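Local atomic coordinates of adenylate kinase (Cryptosporidium parvum Iowa II, PDB entry 3BE4), a protein that probably catalyses reversible phosphoryl transfer from ATP to AMP, and is captured here with the two-substrate mimic bis(adenosine)-5'-pentaphosphate bound. Residues A185-V188 with K189-D193. Sequence-based numbering, arbitrary orientation.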
ATOM      1  N   ALA A 185      -4.777  -5.584 -11.443  1.00 22.18           N
ATOM      2  CA  ALA A 185      -5.158  -6.977 -11.309  1.00 23.40           C
ATOM      3  C   ALA A 185      -4.325  -8.018 -12.129  1.00 22.77           C
ATOM      4  O   ALA A 185      -4.075  -9.114 -11.585  1.00 23.47           O
ATOM      5  CB  ALA A 185      -6.616  -7.113 -11.555  1.00 23.90           C
ATOM      6  N   PRO A 186      -3.844  -7.662 -13.334  1.00 25.29           N
ATOM      7  CA  PRO A 186      -2.897  -8.503 -14.130  1.00 25.97           C
ATOM      8  C   PRO A 186      -1.606  -8.899 -13.447  1.00 27.10           C
ATOM      9  O   PRO A 186      -0.932  -9.870 -13.856  1.00 26.30           O
ATOM     10  CB  PRO A 186      -2.505  -7.590 -15.287  1.00 28.71           C
ATOM     11  CG  PRO A 186      -3.739  -6.840 -15.577  1.00 30.59           C
ATOM     12  CD  PRO A 186      -4.206  -6.458 -14.145  1.00 27.03           C
ATOM     13  N   LEU A 187      -1.234  -8.119 -12.432  1.00 22.05           N
ATOM     14  CA  LEU A 187      -0.080  -8.457 -11.632  1.00 21.53           C
ATOM     15  C   LEU A 187      -0.260  -9.718 -10.818  1.00 21.57           C
ATOM     16  O   LEU A 187       0.744 -10.313 -10.423  1.00 21.85           O
ATOM     17  CB  LEU A 187       0.304  -7.310 -10.694  1.00 21.55           C
ATOM     18  CG  LEU A 187       0.759  -6.042 -11.352  1.00 21.92           C
ATOM     19  CD1 LEU A 187       0.861  -5.047 -10.174  1.00 25.56           C
ATOM     20  CD2 LEU A 187       2.147  -6.228 -11.948  1.00 29.23           C
ATOM     21  N   VAL A 188      -1.493 -10.139 -10.559  1.00 21.15           N
ATOM     22  CA  VAL A 188      -1.662 -11.370  -9.802  1.00 21.13           C
ATOM     23  C   VAL A 188      -1.118 -12.534 -10.651  1.00 23.87           C
ATOM     24  O   VAL A 188      -0.332 -13.341 -10.165  1.00 23.19           O
ATOM     25  CB  VAL A 188      -3.105 -11.643  -9.495  1.00 23.37           C
ATOM     26  CG1 VAL A 188      -3.243 -12.962  -8.770  1.00 25.56           C
ATOM     27  CG2 VAL A 188      -3.612 -10.573  -8.562  1.00 23.11           C
ATOM     28  N   LYS A 189      -1.477 -12.582 -11.929  1.00 24.28           N
ATOM     29  CA  LYS A 189      -0.880 -13.671 -12.770  1.00 26.36           C
ATOM     30  C   LYS A 189       0.623 -13.544 -12.943  1.00 24.94           C
ATOM     31  O   LYS A 189       1.331 -14.550 -12.899  1.00 26.26           O
ATOM     32  CB  LYS A 189      -1.677 -13.706 -14.107  1.00 26.43           C
ATOM     33  CG  LYS A 189      -3.022 -14.239 -13.766  0.50 26.86           C
ATOM     34  CD  LYS A 189      -3.953 -14.445 -14.954  0.50 27.98           C
ATOM     35  CE  LYS A 189      -5.405 -14.876 -14.509  0.50 28.52           C
ATOM     36  NZ  LYS A 189      -5.559 -16.138 -13.687  0.50 31.67           N
ATOM     37  N   PHE A 190       1.130 -12.305 -13.070  1.00 23.97           N
ATOM     38  CA  PHE A 190       2.533 -11.978 -13.229  1.00 23.27           C
ATOM     39  C   PHE A 190       3.284 -12.652 -12.103  1.00 23.77           C
ATOM     40  O   PHE A 190       4.322 -13.304 -12.319  1.00 24.91           O
ATOM     41  CB  PHE A 190       2.752 -10.462 -13.174  1.00 23.92           C
ATOM     42  CG  PHE A 190       4.198 -10.004 -13.367  1.00 23.98           C
ATOM     43  CD1 PHE A 190       4.667  -9.520 -14.628  1.00 28.42           C
ATOM     44  CD2 PHE A 190       5.067  -9.957 -12.302  1.00 21.88           C
ATOM     45  CE1 PHE A 190       5.966  -9.075 -14.796  1.00 25.56           C
ATOM     46  CE2 PHE A 190       6.384  -9.509 -12.448  1.00 21.42           C
ATOM     47  CZ  PHE A 190       6.857  -9.037 -13.678  1.00 26.21           C
ATOM     48  N   TYR A 191       2.801 -12.493 -10.878  1.00 22.04           N
ATOM     49  CA  TYR A 191       3.500 -13.089  -9.725  1.00 23.14           C
ATOM     50  C   TYR A 191       3.215 -14.533  -9.463  1.00 24.48           C
ATOM     51  O   TYR A 191       4.049 -15.215  -8.824  1.00 25.49           O
ATOM     52  CB  TYR A 191       3.298 -12.225  -8.453  1.00 20.76           C
ATOM     53  CG  TYR A 191       4.060 -10.940  -8.623  1.00 20.24           C
ATOM     54  CD1 TYR A 191       5.457 -10.898  -8.717  1.00 20.91           C
ATOM     55  CD2 TYR A 191       3.362  -9.692  -8.691  1.00 19.72           C
ATOM     56  CE1 TYR A 191       6.187  -9.666  -8.893  1.00 22.67           C
ATOM     57  CE2 TYR A 191       4.066  -8.482  -8.846  1.00 18.60           C
ATOM     58  CZ  TYR A 191       5.464  -8.465  -8.993  1.00 21.61           C
ATOM     59  OH  TYR A 191       6.083  -7.272  -9.156  1.00 20.54           O
ATOM     60  N   GLU A 192       2.024 -14.998  -9.814  1.00 24.86           N
ATOM     61  CA  GLU A 192       1.725 -16.459  -9.742  1.00 28.14           C
ATOM     62  C   GLU A 192       2.642 -17.210 -10.697  1.00 30.16           C
ATOM     63  O   GLU A 192       3.112 -18.299 -10.386  1.00 32.24           O
ATOM     64  CB  GLU A 192       0.324 -16.692 -10.189  1.00 30.08           C
ATOM     65  CG  GLU A 192      -0.616 -16.340  -9.070  1.00 29.25           C
ATOM     66  CD  GLU A 192      -2.071 -16.684  -9.461  1.00 34.82           C
ATOM     67  OE1 GLU A 192      -2.419 -16.621 -10.688  1.00 39.44           O
ATOM     68  OE2 GLU A 192      -2.857 -16.982  -8.541  1.00 37.87           O
ATOM     69  N   ASP A 193       2.906 -16.623 -11.847  1.00 30.49           N
ATOM     70  CA  ASP A 193       3.885 -17.216 -12.827  1.00 33.00           C
ATOM     71  C   ASP A 193       5.306 -17.334 -12.334  1.00 33.94           C
ATOM     72  O   ASP A 193       6.052 -18.202 -12.807  1.00 36.69           O
ATOM     73  CB  ASP A 193       3.852 -16.486 -14.166  1.00 33.69           C
ATOM     74  CG  ASP A 193       2.535 -16.770 -14.939  1.00 37.48           C
ATOM     75  OD1 ASP A 193       1.744 -17.639 -14.509  1.00 43.42           O
ATOM     76  OD2 ASP A 193       2.269 -16.094 -15.966  1.00 43.77           O
TER
HETATM   77  O   HOH W   1      -4.165 -11.539 -12.945  1.00 32.86           O
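Pro186, Leu187 and Val188 each offer a carbonyl to an amide four residues on, which defines the short alpha-helix 186-192 of this P-loop kinase fold. The bonds run from Phe190 N to Pro186 O (3.3 Å), Tyr191 N to Leu187 O (3.0 Å) and Glu192 N to Val188 O (2.9 Å), all with N-H...O angles close to 160°. One residue earlier, a water takes the place of the direct bond: it donates to Ala185 O at 2.8 Å and accepts from Lys189 N at 3.1 Å, while Ala185 O also receives Val188 N.

Apolar contacts form on the buried side. Leu187 CD2 meets the ring of Tyr191 at CE2 (4.3 Å) and also lies near Phe190 CB. Helix 95-108 covers these residues through Ala98, and Ile9 and Ile11 of the central strand 7-12 pack against Tyr191.

Val188 and Glu192 lie abreast, their side chains pointing the same way, and both touch Leu197 of strand 197-201; in that strand Arg199 forms a salt bridge with Glu192 OE2 and touches Val188. With CG1 anti to the backbone N (chi1 177°), Val188 directs this methyl to the carboxylate carbon, CG1 to Glu192 CD being 4.0 Å.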